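PDB 4WTP: beta-1,3-glucanosyltransferase from Rhizomucor miehei CAU432, which is a carbohydrate-active enzyme of glycoside hydrolase family 17, built as a (beta/alpha)8 barrel. Local coordinates for residues M98-P103 with S132-R137. Numbering follows the deposited sequence.
Sequences MWIDRP and SEVLYR. With EDO (1,2-ethanediol), chain C.
Ile-100 and Val-134 meet on the buried side, where CG1 of Ile-100 packs 3.6 Å from CG2 of Val-134. Ile-100 chi1 of 51° sets CG1 between its own backbone N and carbonyl carbon, which brings that branch rather than CG2 against the valine. Tyr-148 of helix 142-156 and Phe-106 of helix 104-119 close in around the isoleucine. A single water bridges the backbones beside this apolar pair: it donates to Ile-100 O at 2.7 Å and accepts from Ser-132 N at 2.9 Å. These are the loops that follow neighbouring parallel strands, 93-98 and 125-132, of the (beta/alpha)8 barrel of family 17, and the water lies between them just past the strand ends. Farther out, Arg-137 reaches back over its own turn, its chain bent at chi3 (-55°). Arg-137 NH1 donates to Ser-132 O at 2.9 Å, in the carbonyl plane, and NH2 adds a weak bond to the same oxygen, while NE pairs with Asp-139 in a salt bridge. Arg-137 NH2 also comes within 3.1 Å of Ile-100 O, which lies near the guanidinium plane. With its rotation fixed in this way, the guanidinium has the CZ2 corner of the Trp-99 ring over one face and Glu-133 O over the other, ring and guanidinium planes 33° apart. Arg-137 NH1 is 3.7 Å from Trp-99 CH2. The same end of the indole touches Ser-132, whose CB is 3.8 Å from Trp-99 CZ3. Trp-99 NE1 turns back to Asp-101 OD2, 2.8 Å away, meeting that oxygen from above the carboxylate plane. Both Trp-99 and Arg-137 remain partly open to solvent.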
loop_
_atom_site.group_PDB
_atom_site.type_symbol
_atom_site.label_atom_id
_atom_site.label_comp_id
_atom_site.label_asym_id
_atom_site.label_seq_id
_atom_site.Cartn_x
_atom_site.Cartn_y
_atom_site.Cartn_z
ATOM N N MET A 98 -6.961 3.184 -6.360
ATOM C CA MET A 98 -7.283 4.186 -7.368
ATOM C C MET A 98 -6.303 5.322 -7.201
ATOM O O MET A 98 -6.047 5.771 -6.073
ATOM C CB MET A 98 -8.700 4.734 -7.163
ATOM C CG MET A 98 -9.802 3.673 -7.173
ATOM S SD MET A 98 -11.492 4.305 -6.902
ATOM C CE MET A 98 -11.828 5.069 -8.518
ATOM N N TRP A 99 -5.736 5.789 -8.310
ATOM C CA TRP A 99 -4.775 6.882 -8.254
ATOM C C TRP A 99 -5.387 8.180 -8.686
ATOM O O TRP A 99 -5.526 8.440 -9.890
ATOM C CB TRP A 99 -3.502 6.586 -9.058
ATOM C CG TRP A 99 -2.486 7.622 -8.715
ATOM C CD1 TRP A 99 -2.190 8.778 -9.408
ATOM C CD2 TRP A 99 -1.725 7.688 -7.492
ATOM N NE1 TRP A 99 -1.260 9.522 -8.726
ATOM C CE2 TRP A 99 -0.946 8.917 -7.560
ATOM C CE3 TRP A 99 -1.602 6.864 -6.389
ATOM C CZ2 TRP A 99 -0.077 9.281 -6.549
ATOM C CZ3 TRP A 99 -0.724 7.233 -5.380
ATOM C CH2 TRP A 99 0.033 8.404 -5.465
ATOM N N ILE A 100 -5.794 8.990 -7.717
ATOM C CA ILE A 100 -6.430 10.266 -8.020
ATOM C C ILE A 100 -5.516 11.390 -7.555
ATOM O O ILE A 100 -4.943 11.323 -6.475
ATOM C CB ILE A 100 -7.873 10.377 -7.475
ATOM C CG1 ILE A 100 -7.887 10.008 -5.994
ATOM C CG2 ILE A 100 -8.867 9.459 -8.235
ATOM C CD1 ILE A 100 -9.209 10.271 -5.310
ATOM N N ASP A 101 -5.329 12.370 -8.440
ATOM C CA ASP A 101 -4.590 13.610 -8.126
ATOM C C ASP A 101 -5.041 14.793 -8.998
ATOM O O ASP A 101 -5.823 15.636 -8.544
ATOM C CB ASP A 101 -3.060 13.404 -8.127
ATOM C CG ASP A 101 -2.558 12.694 -9.359
ATOM O OD1 ASP A 101 -3.281 12.614 -10.380
ATOM O OD2 ASP A 101 -1.399 12.222 -9.301
ATOM N N ARG A 102 -4.646 14.820 -10.270
ATOM C CA ARG A 102 -5.083 15.923 -11.142
ATOM C C ARG A 102 -6.572 15.736 -11.472
ATOM O O ARG A 102 -7.069 14.589 -11.474
ATOM C CB ARG A 102 -4.209 16.024 -12.398
ATOM C CG ARG A 102 -4.425 14.942 -13.437
ATOM C CD ARG A 102 -3.744 15.339 -14.745
ATOM N NE ARG A 102 -4.076 14.454 -15.860
ATOM C CZ ARG A 102 -3.545 13.244 -16.061
ATOM N NH1 ARG A 102 -2.650 12.760 -15.206
ATOM N NH2 ARG A 102 -3.909 12.519 -17.110
ATOM N N PRO A 103 -7.300 16.851 -11.712
ATOM C CA PRO A 103 -8.746 16.862 -11.997
ATOM C C PRO A 103 -9.266 15.745 -12.925
ATOM O O PRO A 103 -10.284 15.141 -12.619
ATOM C CB PRO A 103 -8.949 18.235 -12.626
ATOM C CG PRO A 103 -7.957 19.092 -11.894
ATOM C CD PRO A 103 -6.790 18.212 -11.496
ATOM N N SER A 132 -4.472 7.906 -2.607
ATOM C CA SER A 132 -3.422 7.846 -1.590
ATOM C C SER A 132 -2.773 9.210 -1.484
ATOM O O SER A 132 -2.266 9.741 -2.484
ATOM C CB SER A 132 -2.359 6.822 -2.001
ATOM O OG SER A 132 -1.272 6.821 -1.073
ATOM N N GLU A 133 -2.869 9.801 -0.297
ATOM C CA GLU A 133 -2.307 11.133 -0.010
ATOM C C GLU A 133 -2.958 12.254 -0.811
ATOM O O GLU A 133 -2.322 13.280 -1.080
ATOM C CB GLU A 133 -0.777 11.147 -0.074
ATOM C CG GLU A 133 -0.242 10.390 1.137
ATOM C CD GLU A 133 1.248 10.182 1.125
ATOM O OE1 GLU A 133 1.968 11.028 0.560
ATOM O OE2 GLU A 133 1.722 9.180 1.715
ATOM N N VAL A 134 -4.238 12.089 -1.131
ATOM C CA VAL A 134 -4.985 13.137 -1.845
ATOM C C VAL A 134 -5.036 14.446 -1.047
ATOM O O VAL A 134 -4.822 15.528 -1.609
ATOM C CB VAL A 134 -6.403 12.659 -2.191
ATOM C CG1 VAL A 134 -7.264 13.796 -2.753
ATOM C CG2 VAL A 134 -6.318 11.498 -3.172
ATOM N N LEU A 135 -5.339 14.343 0.249
ATOM C CA LEU A 135 -5.390 15.516 1.109
ATOM C C LEU A 135 -3.997 16.007 1.518
ATOM O O LEU A 135 -3.766 17.219 1.582
ATOM C CB LEU A 135 -6.268 15.265 2.323
ATOM C CG LEU A 135 -7.735 14.964 2.018
ATOM C CD1 LEU A 135 -8.480 14.784 3.332
ATOM C CD2 LEU A 135 -8.397 16.073 1.198
ATOM N N TYR A 136 -3.049 15.092 1.731
ATOM C CA TYR A 136 -1.662 15.541 1.957
ATOM C C TYR A 136 -1.177 16.436 0.806
ATOM O O TYR A 136 -0.579 17.496 1.042
ATOM C CB TYR A 136 -0.718 14.352 2.146
ATOM C CG TYR A 136 0.731 14.767 2.105
ATOM C CD1 TYR A 136 1.342 15.364 3.209
ATOM C CD2 TYR A 136 1.468 14.621 0.934
ATOM C CE1 TYR A 136 2.667 15.771 3.163
ATOM C CE2 TYR A 136 2.795 15.035 0.867
ATOM C CZ TYR A 136 3.381 15.600 1.991
ATOM O OH TYR A 136 4.684 16.009 1.962
ATOM N N ARG A 137 -1.447 16.020 -0.433
ATOM C CA ARG A 137 -1.017 16.774 -1.627
ATOM C C ARG A 137 -1.855 17.994 -1.937
ATOM O O ARG A 137 -1.468 18.837 -2.781
ATOM C CB ARG A 137 -0.976 15.891 -2.882
ATOM C CG ARG A 137 0.166 14.899 -2.896
ATOM C CD ARG A 137 0.332 14.214 -4.253
ATOM N NE ARG A 137 -0.935 13.591 -4.637
ATOM C CZ ARG A 137 -1.260 12.350 -4.299
ATOM N NH1 ARG A 137 -0.387 11.602 -3.624
ATOM N NH2 ARG A 137 -2.450 11.858 -4.643
HETATM C C1 EDO C . -5.311 19.022 -8.940
HETATM O O1 EDO C . -5.965 20.261 -9.267
HETATM C C2 EDO C . -6.180 18.267 -7.967
HETATM O O2 EDO C . -7.318 17.691 -8.612
HETATM O O HOH W 1 -3.983 9.059 -5.252
#